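Uncharacterized protein PA2218 (Pseudomonas aeruginosa, PDB 2HDW) is of unknown function but adopts an alpha/beta hydrolase fold and may act as a hydrolase. Local coordinates at residues A[71-81]-A[150-161]; A[262-271]-A[343-351]. All coordinates share one frame; numbering follows the deposited sequence.

Interaction 1 (A[71-81]-A[150-161]); sequences VTFANRYGITL and INTEDFSAAVDF
Glu153 swings CG opposite its backbone N (chi1 163°) and bends at chi2 (55°), which lifts its carboxylate off helix 148-164 to the beta turn Asn75-Gly78, where Arg76 engages both oxygens. Arg76 N donates an almost straight hydrogen bond to Glu153 OE2 (2.9 Å), whereas the salt bridge from Arg76 NE to Glu153 OE1 (2.9 Å) is bent, the oxygen tilted out of the guanidinium plane. Both donors come from above the carboxylate plane, and a water links Arg76 NH2 with the same OE1. The Tyr77 ring lies against Glu153 CB and CG. Asn75 ND2 donates to Asp154 OD1 (3.0 Å) almost end-on to the C-O bond, the amide nearly coplanar with the carboxylate, and Ser133 also bonds this oxygen. At the amide's other end, Asn75 OD1 accepts from Ile79 N (2.9 Å) and weakly from Tyr77 N, fixing its rotation. This type I turn closes the antiparallel hairpin of strands 66-74 and 80-88 at one margin of the alpha/beta hydrolase sheet, against which helix 148-164 packs. Asn75 CB rests on Ala157 CB at 3.4 Å. The rings of Phe73 and Phe161 are near parallel (24°) but slid apart, and Phe73 CD2 sits 3.6 Å from Phe161 CB. Phe73 CZ reaches Ala158 CB, while Val71 CG2 touches Phe161 CE2 (3.5 Å). Ala74 O receives two waters, one bridging to Ala157 O and one to Asp160 OD2.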
loop_
_atom_site.group_PDB
_atom_site.type_symbol
_atom_site.label_atom_id
_atom_site.label_comp_id
_atom_site.label_asym_id
_atom_site.label_seq_id
_atom_site.Cartn_x
_atom_site.Cartn_y
_atom_site.Cartn_z
ATOM N N VAL A 71 -2.722 -5.954 -16.139
ATOM C CA VAL A 71 -1.873 -5.101 -16.957
ATOM C C VAL A 71 -0.492 -4.968 -16.336
ATOM O O VAL A 71 -0.268 -5.396 -15.202
ATOM C CB VAL A 71 -2.470 -3.687 -17.115
ATOM C CG1 VAL A 71 -3.842 -3.772 -17.766
ATOM C CG2 VAL A 71 -2.562 -2.997 -15.749
ATOM N N THR A 72 0.429 -4.387 -17.098
ATOM C CA THR A 72 1.786 -4.159 -16.631
ATOM C C THR A 72 2.232 -2.773 -17.095
ATOM O O THR A 72 1.668 -2.206 -18.038
ATOM C CB THR A 72 2.771 -5.212 -17.190
ATOM O OG1 THR A 72 2.885 -5.058 -18.612
ATOM C CG2 THR A 72 2.288 -6.610 -16.873
ATOM N N PHE A 73 3.237 -2.229 -16.423
ATOM C CA PHE A 73 3.773 -0.914 -16.753
ATOM C C PHE A 73 5.070 -0.726 -15.975
ATOM O O PHE A 73 5.246 -1.308 -14.898
ATOM C CB PHE A 73 2.753 0.171 -16.391
ATOM C CG PHE A 73 2.222 0.060 -14.991
ATOM C CD1 PHE A 73 2.970 0.515 -13.908
ATOM C CD2 PHE A 73 0.979 -0.517 -14.751
ATOM C CE1 PHE A 73 2.490 0.394 -12.604
ATOM C CE2 PHE A 73 0.486 -0.644 -13.450
ATOM C CZ PHE A 73 1.242 -0.188 -12.375
ATOM N N ALA A 74 5.981 0.080 -16.510
ATOM C CA ALA A 74 7.261 0.282 -15.838
ATOM C C ALA A 74 7.329 1.569 -15.022
ATOM O O ALA A 74 6.545 2.495 -15.240
ATOM C CB ALA A 74 8.389 0.259 -16.869
ATOM N N ASN A 75 8.248 1.615 -14.059
ATOM C CA ASN A 75 8.422 2.828 -13.270
ATOM C C ASN A 75 9.704 3.504 -13.751
ATOM O O ASN A 75 10.417 2.951 -14.597
ATOM C CB ASN A 75 8.473 2.543 -11.761
ATOM C CG ASN A 75 9.661 1.694 -11.339
ATOM O OD1 ASN A 75 10.672 1.603 -12.039
ATOM N ND2 ASN A 75 9.550 1.088 -10.160
ATOM N N ARG A 76 9.989 4.694 -13.230
ATOM C CA ARG A 76 11.171 5.449 -13.651
ATOM C C ARG A 76 12.501 4.767 -13.373
ATOM O O ARG A 76 13.531 5.134 -13.942
ATOM C CB ARG A 76 11.186 6.836 -12.991
ATOM C CG ARG A 76 10.076 7.772 -13.439
ATOM C CD ARG A 76 10.288 9.189 -12.912
ATOM N NE ARG A 76 10.544 9.216 -11.475
ATOM C CZ ARG A 76 11.755 9.295 -10.932
ATOM N NH1 ARG A 76 12.829 9.361 -11.709
ATOM N NH2 ARG A 76 11.893 9.301 -9.609
ATOM N N TYR A 77 12.489 3.777 -12.493
ATOM C CA TYR A 77 13.727 3.099 -12.156
ATOM C C TYR A 77 13.954 1.829 -12.968
ATOM O O TYR A 77 14.874 1.053 -12.686
ATOM C CB TYR A 77 13.760 2.831 -10.649
ATOM C CG TYR A 77 13.741 4.119 -9.839
ATOM C CD1 TYR A 77 14.601 5.177 -10.155
ATOM C CD2 TYR A 77 12.881 4.275 -8.753
ATOM C CE1 TYR A 77 14.605 6.359 -9.408
ATOM C CE2 TYR A 77 12.879 5.447 -7.995
ATOM C CZ TYR A 77 13.742 6.485 -8.327
ATOM O OH TYR A 77 13.755 7.632 -7.565
ATOM N N GLY A 78 13.108 1.634 -13.978
ATOM C CA GLY A 78 13.230 0.487 -14.865
ATOM C C GLY A 78 12.565 -0.812 -14.450
ATOM O O GLY A 78 12.800 -1.850 -15.066
ATOM N N ILE A 79 11.734 -0.777 -13.417
ATOM C CA ILE A 79 11.072 -1.997 -12.972
ATOM C C ILE A 79 9.657 -2.056 -13.530
ATOM O O ILE A 79 8.928 -1.062 -13.492
ATOM C CB ILE A 79 11.021 -2.067 -11.428
ATOM C CG1 ILE A 79 12.442 -1.926 -10.865
ATOM C CG2 ILE A 79 10.399 -3.392 -10.978
ATOM C CD1 ILE A 79 12.531 -1.978 -9.344
ATOM N N THR A 80 9.284 -3.218 -14.064
ATOM C CA THR A 80 7.952 -3.421 -14.625
ATOM C C THR A 80 7.046 -4.008 -13.550
ATOM O O THR A 80 7.374 -5.030 -12.939
ATOM C CB THR A 80 7.999 -4.376 -15.833
ATOM O OG1 THR A 80 8.818 -3.800 -16.860
ATOM C CG2 THR A 80 6.596 -4.615 -16.388
ATOM N N LEU A 81 5.915 -3.350 -13.314
ATOM C CA LEU A 81 4.974 -3.790 -12.293
ATOM C C LEU A 81 3.744 -4.478 -12.873
ATOM O O LEU A 81 3.342 -4.206 -14.001
ATOM C CB LEU A 81 4.523 -2.591 -11.455
ATOM C CG LEU A 81 5.618 -1.670 -10.911
ATOM C CD1 LEU A 81 4.977 -0.500 -10.185
ATOM C CD2 LEU A 81 6.539 -2.444 -9.973
ATOM N N ILE A 150 11.789 4.041 -4.033
ATOM C CA ILE A 150 11.266 3.225 -5.119
ATOM C C ILE A 150 9.770 2.956 -4.975
ATOM O O ILE A 150 9.029 2.991 -5.956
ATOM C CB ILE A 150 12.012 1.874 -5.213
ATOM C CG1 ILE A 150 13.492 2.120 -5.530
ATOM C CG2 ILE A 150 11.380 0.996 -6.296
ATOM C CD1 ILE A 150 14.336 0.839 -5.619
ATOM N N ASN A 151 9.320 2.698 -3.752
ATOM C CA ASN A 151 7.908 2.423 -3.538
ATOM C C ASN A 151 7.062 3.673 -3.757
ATOM O O ASN A 151 5.943 3.594 -4.274
ATOM C CB ASN A 151 7.692 1.828 -2.139
ATOM C CG ASN A 151 8.177 0.382 -2.050
ATOM O OD1 ASN A 151 8.253 -0.318 -3.064
ATOM N ND2 ASN A 151 8.490 -0.074 -0.844
ATOM N N THR A 152 7.588 4.834 -3.381
ATOM C CA THR A 152 6.842 6.065 -3.616
ATOM C C THR A 152 6.709 6.199 -5.136
ATOM O O THR A 152 5.649 6.546 -5.650
ATOM C CB THR A 152 7.576 7.283 -3.016
ATOM O OG1 THR A 152 7.523 7.205 -1.584
ATOM C CG2 THR A 152 6.935 8.582 -3.477
ATOM N N GLU A 153 7.787 5.890 -5.853
ATOM C CA GLU A 153 7.783 5.948 -7.317
ATOM C C GLU A 153 6.748 4.978 -7.919
ATOM O O GLU A 153 6.072 5.311 -8.900
ATOM C CB GLU A 153 9.187 5.631 -7.851
ATOM C CG GLU A 153 9.269 5.263 -9.335
ATOM C CD GLU A 153 8.651 6.304 -10.260
ATOM O OE1 GLU A 153 8.706 7.511 -9.944
ATOM O OE2 GLU A 153 8.119 5.911 -11.324
ATOM N N ASP A 154 6.608 3.795 -7.326
ATOM C CA ASP A 154 5.645 2.805 -7.824
ATOM C C ASP A 154 4.245 3.398 -7.949
ATOM O O ASP A 154 3.525 3.133 -8.909
ATOM C CB ASP A 154 5.565 1.588 -6.896
ATOM C CG ASP A 154 6.794 0.699 -6.966
ATOM O OD1 ASP A 154 7.461 0.660 -8.021
ATOM O OD2 ASP A 154 7.078 0.010 -5.962
ATOM N N PHE A 155 3.855 4.202 -6.969
ATOM C CA PHE A 155 2.538 4.819 -6.985
ATOM C C PHE A 155 2.363 5.732 -8.196
ATOM O O PHE A 155 1.327 5.709 -8.853
ATOM C CB PHE A 155 2.319 5.610 -5.694
ATOM C CG PHE A 155 1.172 5.112 -4.865
ATOM C CD1 PHE A 155 1.313 4.948 -3.490
ATOM C CD2 PHE A 155 -0.060 4.832 -5.456
ATOM C CE1 PHE A 155 0.242 4.513 -2.708
ATOM C CE2 PHE A 155 -1.142 4.396 -4.685
ATOM C CZ PHE A 155 -0.989 4.236 -3.304
ATOM N N SER A 156 3.376 6.536 -8.493
ATOM C CA SER A 156 3.296 7.441 -9.629
ATOM C C SER A 156 3.447 6.696 -10.954
ATOM O O SER A 156 2.998 7.171 -11.997
ATOM C CB SER A 156 4.343 8.545 -9.496
ATOM O OG SER A 156 3.945 9.465 -8.487
ATOM N N ALA A 157 4.079 5.527 -10.912
ATOM C CA ALA A 157 4.232 4.717 -12.114
ATOM C C ALA A 157 2.847 4.165 -12.447
ATOM O O ALA A 157 2.494 4.008 -13.619
ATOM C CB ALA A 157 5.207 3.574 -11.866
ATOM N N ALA A 158 2.068 3.880 -11.403
ATOM C CA ALA A 158 0.715 3.362 -11.571
ATOM C C ALA A 158 -0.180 4.471 -12.119
ATOM O O ALA A 158 -1.038 4.226 -12.971
ATOM C CB ALA A 158 0.172 2.846 -10.238
ATOM N N VAL A 159 0.024 5.695 -11.637
ATOM C CA VAL A 159 -0.756 6.828 -12.116
ATOM C C VAL A 159 -0.411 7.053 -13.590
ATOM O O VAL A 159 -1.277 7.414 -14.390
ATOM C CB VAL A 159 -0.454 8.104 -11.298
ATOM C CG1 VAL A 159 -1.127 9.313 -11.938
ATOM C CG2 VAL A 159 -0.958 7.925 -9.867
ATOM N N ASP A 160 0.857 6.834 -13.946
ATOM C CA ASP A 160 1.293 6.981 -15.334
ATOM C C ASP A 160 0.440 6.099 -16.251
ATOM O O ASP A 160 -0.011 6.534 -17.314
ATOM C CB ASP A 160 2.756 6.544 -15.509
ATOM C CG ASP A 160 3.756 7.589 -15.046
ATOM O OD1 ASP A 160 3.351 8.711 -14.677
ATOM O OD2 ASP A 160 4.969 7.279 -15.065
ATOM N N PHE A 161 0.233 4.853 -15.839
ATOM C CA PHE A 161 -0.527 3.910 -16.647
ATOM C C PHE A 161 -2.018 4.186 -16.701
ATOM O O PHE A 161 -2.597 4.297 -17.779
ATOM C CB PHE A 161 -0.312 2.480 -16.152
ATOM C CG PHE A 161 -1.054 1.453 -16.958
ATOM C CD1 PHE A 161 -0.545 1.002 -18.169
ATOM C CD2 PHE A 161 -2.287 0.975 -16.528
ATOM C CE1 PHE A 161 -1.255 0.089 -18.945
ATOM C CE2 PHE A 161 -3.007 0.063 -17.296
ATOM C CZ PHE A 161 -2.488 -0.380 -18.507
HETATM O O HOH W 1 6.871 5.166 -14.889
HETATM O O HOH W 2 3.912 3.532 -16.090
HETATM O O HOH W 3 9.578 8.978 -7.979
#

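Interaction 2 (A[262-271]-A[343-351])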
loop_
_atom_site.group_PDB
_atom_site.type_symbol
_atom_site.label_atom_id
_atom_site.label_comp_id
_atom_site.label_asym_id
_atom_site.label_seq_id
_atom_site.Cartn_x
_atom_site.Cartn_y
_atom_site.Cartn_z
ATOM N N ASP A 262 -4.081 -10.620 15.142
ATOM C CA ASP A 262 -4.986 -10.153 14.099
ATOM C C ASP A 262 -4.328 -10.300 12.731
ATOM O O ASP A 262 -4.956 -10.778 11.785
ATOM C CB ASP A 262 -5.350 -8.681 14.308
ATOM C CG ASP A 262 -6.283 -8.465 15.486
ATOM O OD1 ASP A 262 -6.821 -9.457 16.027
ATOM O OD2 ASP A 262 -6.483 -7.292 15.863
ATOM N N TYR A 263 -3.070 -9.872 12.626
ATOM C CA TYR A 263 -2.345 -9.966 11.362
ATOM C C TYR A 263 -2.267 -11.414 10.895
ATOM O O TYR A 263 -2.463 -11.709 9.718
ATOM C CB TYR A 263 -0.925 -9.409 11.499
ATOM C CG TYR A 263 -0.809 -7.909 11.334
ATOM C CD1 TYR A 263 -1.457 -7.248 10.290
ATOM C CD2 TYR A 263 0.005 -7.158 12.179
ATOM C CE1 TYR A 263 -1.290 -5.871 10.089
ATOM C CE2 TYR A 263 0.182 -5.781 11.987
ATOM C CZ TYR A 263 -0.468 -5.147 10.940
ATOM O OH TYR A 263 -0.284 -3.796 10.739
ATOM N N HIS A 264 -1.966 -12.313 11.826
ATOM C CA HIS A 264 -1.887 -13.731 11.498
ATOM C C HIS A 264 -3.235 -14.236 10.994
ATOM O O HIS A 264 -3.308 -14.935 9.986
ATOM C CB HIS A 264 -1.480 -14.551 12.727
ATOM C CG HIS A 264 -1.696 -16.023 12.559
ATOM N ND1 HIS A 264 -2.946 -16.601 12.611
ATOM C CD2 HIS A 264 -0.830 -17.026 12.287
ATOM C CE1 HIS A 264 -2.841 -17.897 12.377
ATOM N NE2 HIS A 264 -1.567 -18.181 12.177
ATOM N N ASP A 265 -4.304 -13.882 11.699
ATOM C CA ASP A 265 -5.634 -14.333 11.309
ATOM C C ASP A 265 -6.028 -13.871 9.918
ATOM O O ASP A 265 -6.882 -14.474 9.275
ATOM C CB ASP A 265 -6.670 -13.872 12.327
ATOM C CG ASP A 265 -6.513 -14.572 13.661
ATOM O OD1 ASP A 265 -5.802 -15.598 13.712
ATOM O OD2 ASP A 265 -7.100 -14.104 14.651
ATOM N N TYR A 266 -5.407 -12.798 9.448
ATOM C CA TYR A 266 -5.714 -12.306 8.113
ATOM C C TYR A 266 -4.775 -12.923 7.077
ATOM O O TYR A 266 -5.211 -13.563 6.115
ATOM C CB TYR A 266 -5.582 -10.783 8.052
ATOM C CG TYR A 266 -5.793 -10.241 6.656
ATOM C CD1 TYR A 266 -7.073 -10.164 6.102
ATOM C CD2 TYR A 266 -4.709 -9.870 5.862
ATOM C CE1 TYR A 266 -7.267 -9.735 4.787
ATOM C CE2 TYR A 266 -4.889 -9.446 4.547
ATOM C CZ TYR A 266 -6.167 -9.381 4.018
ATOM O OH TYR A 266 -6.340 -8.974 2.715
ATOM N N TYR A 267 -3.477 -12.726 7.295
ATOM C CA TYR A 267 -2.445 -13.199 6.378
ATOM C C TYR A 267 -2.154 -14.695 6.364
ATOM O O TYR A 267 -1.635 -15.211 5.375
ATOM C CB TYR A 267 -1.132 -12.456 6.653
ATOM C CG TYR A 267 -1.116 -11.002 6.231
ATOM C CD1 TYR A 267 -1.176 -10.645 4.882
ATOM C CD2 TYR A 267 -1.022 -9.980 7.182
ATOM C CE1 TYR A 267 -1.141 -9.301 4.487
ATOM C CE2 TYR A 267 -0.988 -8.636 6.798
ATOM C CZ TYR A 267 -1.048 -8.305 5.450
ATOM O OH TYR A 267 -1.026 -6.977 5.069
ATOM N N MET A 268 -2.479 -15.400 7.438
ATOM C CA MET A 268 -2.167 -16.824 7.477
ATOM C C MET A 268 -3.342 -17.785 7.654
ATOM O O MET A 268 -3.197 -18.868 8.220
ATOM C CB MET A 268 -1.093 -17.077 8.537
ATOM C CG MET A 268 0.279 -16.494 8.154
ATOM S SD MET A 268 1.010 -17.300 6.718
ATOM C CE MET A 268 2.052 -18.544 7.566
ATOM N N THR A 269 -4.509 -17.370 7.178
ATOM C CA THR A 269 -5.697 -18.209 7.211
ATOM C C THR A 269 -6.365 -17.934 5.874
ATOM O O THR A 269 -5.951 -17.034 5.142
ATOM C CB THR A 269 -6.693 -17.825 8.327
ATOM O OG1 THR A 269 -7.377 -16.618 7.966
ATOM C CG2 THR A 269 -5.976 -17.636 9.657
ATOM N N PRO A 270 -7.389 -18.718 5.525
ATOM C CA PRO A 270 -8.072 -18.493 4.251
ATOM C C PRO A 270 -8.654 -17.081 4.119
ATOM O O PRO A 270 -8.959 -16.631 3.011
ATOM C CB PRO A 270 -9.144 -19.580 4.252
ATOM C CG PRO A 270 -8.429 -20.717 4.914
ATOM C CD PRO A 270 -7.764 -20.024 6.098
ATOM N N ARG A 271 -8.794 -16.377 5.241
ATOM C CA ARG A 271 -9.352 -15.025 5.216
ATOM C C ARG A 271 -8.622 -14.089 4.244
ATOM O O ARG A 271 -9.252 -13.441 3.404
ATOM C CB ARG A 271 -9.343 -14.413 6.622
ATOM C CG ARG A 271 -9.918 -13.003 6.681
ATOM C CD ARG A 271 -9.836 -12.411 8.081
ATOM N NE ARG A 271 -10.243 -11.010 8.094
ATOM C CZ ARG A 271 -10.303 -10.254 9.185
ATOM N NH1 ARG A 271 -9.985 -10.761 10.368
ATOM N NH2 ARG A 271 -10.677 -8.984 9.091
ATOM N N SER A 343 -10.599 -2.158 14.564
ATOM C CA SER A 343 -9.202 -2.506 14.795
ATOM C C SER A 343 -8.446 -2.155 13.522
ATOM O O SER A 343 -9.013 -1.558 12.607
ATOM C CB SER A 343 -9.060 -4.002 15.049
ATOM O OG SER A 343 -9.314 -4.724 13.855
ATOM N N HIS A 344 -7.178 -2.548 13.458
ATOM C CA HIS A 344 -6.364 -2.281 12.279
ATOM C C HIS A 344 -6.809 -3.161 11.114
ATOM O O HIS A 344 -7.188 -2.659 10.048
ATOM C CB HIS A 344 -4.883 -2.532 12.586
ATOM C CG HIS A 344 -3.972 -2.250 11.428
ATOM N ND1 HIS A 344 -3.804 -3.131 10.382
ATOM C CD2 HIS A 344 -3.231 -1.160 11.123
ATOM C CE1 HIS A 344 -2.998 -2.595 9.483
ATOM N NE2 HIS A 344 -2.638 -1.398 9.908
ATOM N N VAL A 345 -6.773 -4.477 11.315
ATOM C CA VAL A 345 -7.163 -5.404 10.260
ATOM C C VAL A 345 -8.630 -5.261 9.848
ATOM O O VAL A 345 -9.013 -5.701 8.770
ATOM C CB VAL A 345 -6.862 -6.871 10.663
ATOM C CG1 VAL A 345 -7.358 -7.820 9.599
ATOM C CG2 VAL A 345 -5.351 -7.054 10.841
ATOM N N ASP A 346 -9.448 -4.633 10.685
ATOM C CA ASP A 346 -10.855 -4.439 10.325
ATOM C C ASP A 346 -10.987 -3.663 9.020
ATOM O O ASP A 346 -11.891 -3.924 8.224
ATOM C CB ASP A 346 -11.613 -3.657 11.401
ATOM C CG ASP A 346 -12.131 -4.535 12.515
ATOM O OD1 ASP A 346 -12.265 -5.763 12.316
ATOM O OD2 ASP A 346 -12.420 -3.980 13.594
ATOM N N LEU A 347 -10.099 -2.694 8.808
ATOM C CA LEU A 347 -10.161 -1.878 7.596
ATOM C C LEU A 347 -9.474 -2.519 6.397
ATOM O O LEU A 347 -9.248 -1.868 5.379
ATOM C CB LEU A 347 -9.585 -0.474 7.859
ATOM C CG LEU A 347 -10.582 0.584 8.371
ATOM C CD1 LEU A 347 -11.289 0.081 9.622
ATOM C CD2 LEU A 347 -9.855 1.891 8.664
ATOM N N TYR A 348 -9.142 -3.799 6.526
ATOM C CA TYR A 348 -8.515 -4.547 5.441
ATOM C C TYR A 348 -9.608 -5.144 4.553
ATOM O O TYR A 348 -9.583 -5.005 3.326
ATOM C CB TYR A 348 -7.674 -5.706 6.001
ATOM C CG TYR A 348 -6.219 -5.398 6.304
ATOM C CD1 TYR A 348 -5.777 -4.088 6.503
ATOM C CD2 TYR A 348 -5.286 -6.433 6.430
ATOM C CE1 TYR A 348 -4.441 -3.814 6.818
ATOM C CE2 TYR A 348 -3.953 -6.172 6.750
ATOM C CZ TYR A 348 -3.539 -4.859 6.942
ATOM O OH TYR A 348 -2.226 -4.597 7.266
ATOM N N ASP A 349 -10.580 -5.798 5.185
ATOM C CA ASP A 349 -11.640 -6.467 4.437
ATOM C C ASP A 349 -13.056 -6.412 5.009
ATOM O O ASP A 349 -13.964 -7.003 4.426
ATOM C CB ASP A 349 -11.254 -7.938 4.247
ATOM C CG ASP A 349 -11.118 -8.679 5.572
ATOM O OD1 ASP A 349 -11.076 -8.008 6.624
ATOM O OD2 ASP A 349 -11.054 -9.929 5.572
ATOM N N ARG A 350 -13.260 -5.732 6.133
ATOM C CA ARG A 350 -14.601 -5.668 6.713
ATOM C C ARG A 350 -15.450 -4.583 6.056
ATOM O O ARG A 350 -15.247 -3.389 6.289
ATOM C CB ARG A 350 -14.536 -5.420 8.222
ATOM C CG ARG A 350 -13.830 -6.501 9.031
ATOM C CD ARG A 350 -14.449 -7.881 8.835
ATOM N NE ARG A 350 -14.006 -8.819 9.865
ATOM C CZ ARG A 350 -13.912 -10.133 9.692
ATOM N NH1 ARG A 350 -14.228 -10.673 8.522
ATOM N NH2 ARG A 350 -13.496 -10.908 10.684
ATOM N N LEU A 351 -16.409 -5.011 5.238
ATOM C CA LEU A 351 -17.290 -4.091 4.526
ATOM C C LEU A 351 -18.108 -3.185 5.435
ATOM O O LEU A 351 -18.450 -2.064 5.062
ATOM C CB LEU A 351 -18.225 -4.877 3.603
ATOM C CG LEU A 351 -17.773 -5.007 2.142
ATOM C CD1 LEU A 351 -17.866 -3.641 1.485
ATOM C CD2 LEU A 351 -16.352 -5.555 2.049
HETATM O O HOH W 4 -5.972 -5.361 14.035
HETATM O O HOH W 5 -10.605 -10.921 3.105
HETATM O O HOH W 6 -11.034 -8.066 11.882
#
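Arg271 and Asp349 form the charged part of the contact. The arginine, extended from CG to NE, grips the carboxylate side-on: Arg271 NE reaches Asp349 OD2 (2.9 Å) and Arg271 NH2 reaches Asp349 OD1 (2.7 Å), each nearly straight, within the guanidinium plane and on a syn lone pair. Asp349 holds CG between its backbone N and carbonyl carbon (chi1 62°), which presents both oxygens to Arg271. The guanidinium of Arg350 lies flat on that of Arg271, centres 3.6 Å apart, and Val345 CG1 covers the opposite face; the nearby carboxylate probably offsets the like charges.

Tyr348 turns its edge to the face of Tyr266, with planes at 75° and Tyr348 CD2 3.5 Å from Tyr266 CD2. Tyr266 CD2 in turn sits over the centre of the Tyr267 ring, and the Tyr267 and Tyr348 rings meet obliquely, completing an aromatic cluster. Tyr267 OH also donates a weak hydrogen bond to Tyr348 OH (3.5 Å). The edge of Tyr263 points, offset, at the face of His344, centroids 5.2 Å apart, while Tyr263 OH bonds to Tyr204.

Val345 wedges between Asp262, Tyr263 and Tyr266: Val345 CG2 meets Asp262 CB (3.8 Å) and Val345 CG1 meets Tyr266 CB (3.8 Å).

Three waters bridge the segments. One joins Asp262 OD2 to Val345 N, a second Arg271 O to Asp349 OD2, and a third Arg271 NH2 to Asp346 OD1.

A capping box, Ser343 N to Asp346 OD2 and Asp346 N to Ser343 OG, starts the short, weakly bonded helix 346-349.

His344 follows the last strand, 334-339, where alpha/beta hydrolases commonly carry the histidine of their catalytic triad; Tyr348 touches Cys179, between strand 173-178 and helix 180-191, a place consistent with the nucleophile elbow of that fold.

Overall arrangement
Interactions 1 and 2 lie on opposite sides of the chain's centre, their own centres 27 Å apart, and do not touch. They share no helix or strand. Interaction 1 is the more buried: it fastens the hairpin that includes outermost strand 66-74 to helix 148-164, its salt bridge at the exposed turn of Arg76 and Tyr77, buried Phe73 deeper. Interaction 2, partly buried with Arg350 exposed, joins helix 258-267 and the loop after it to the segment following the other outermost strand, 334-339. Both contain an arginine-carboxylate salt bridge, but 71-81/150-161 adds an amide-carboxylate bond from the turn and near-parallel phenylalanines, whereas 262-271/343-351 uses guanidinium stacking and edge-to-face tyrosines near the probable active-site region.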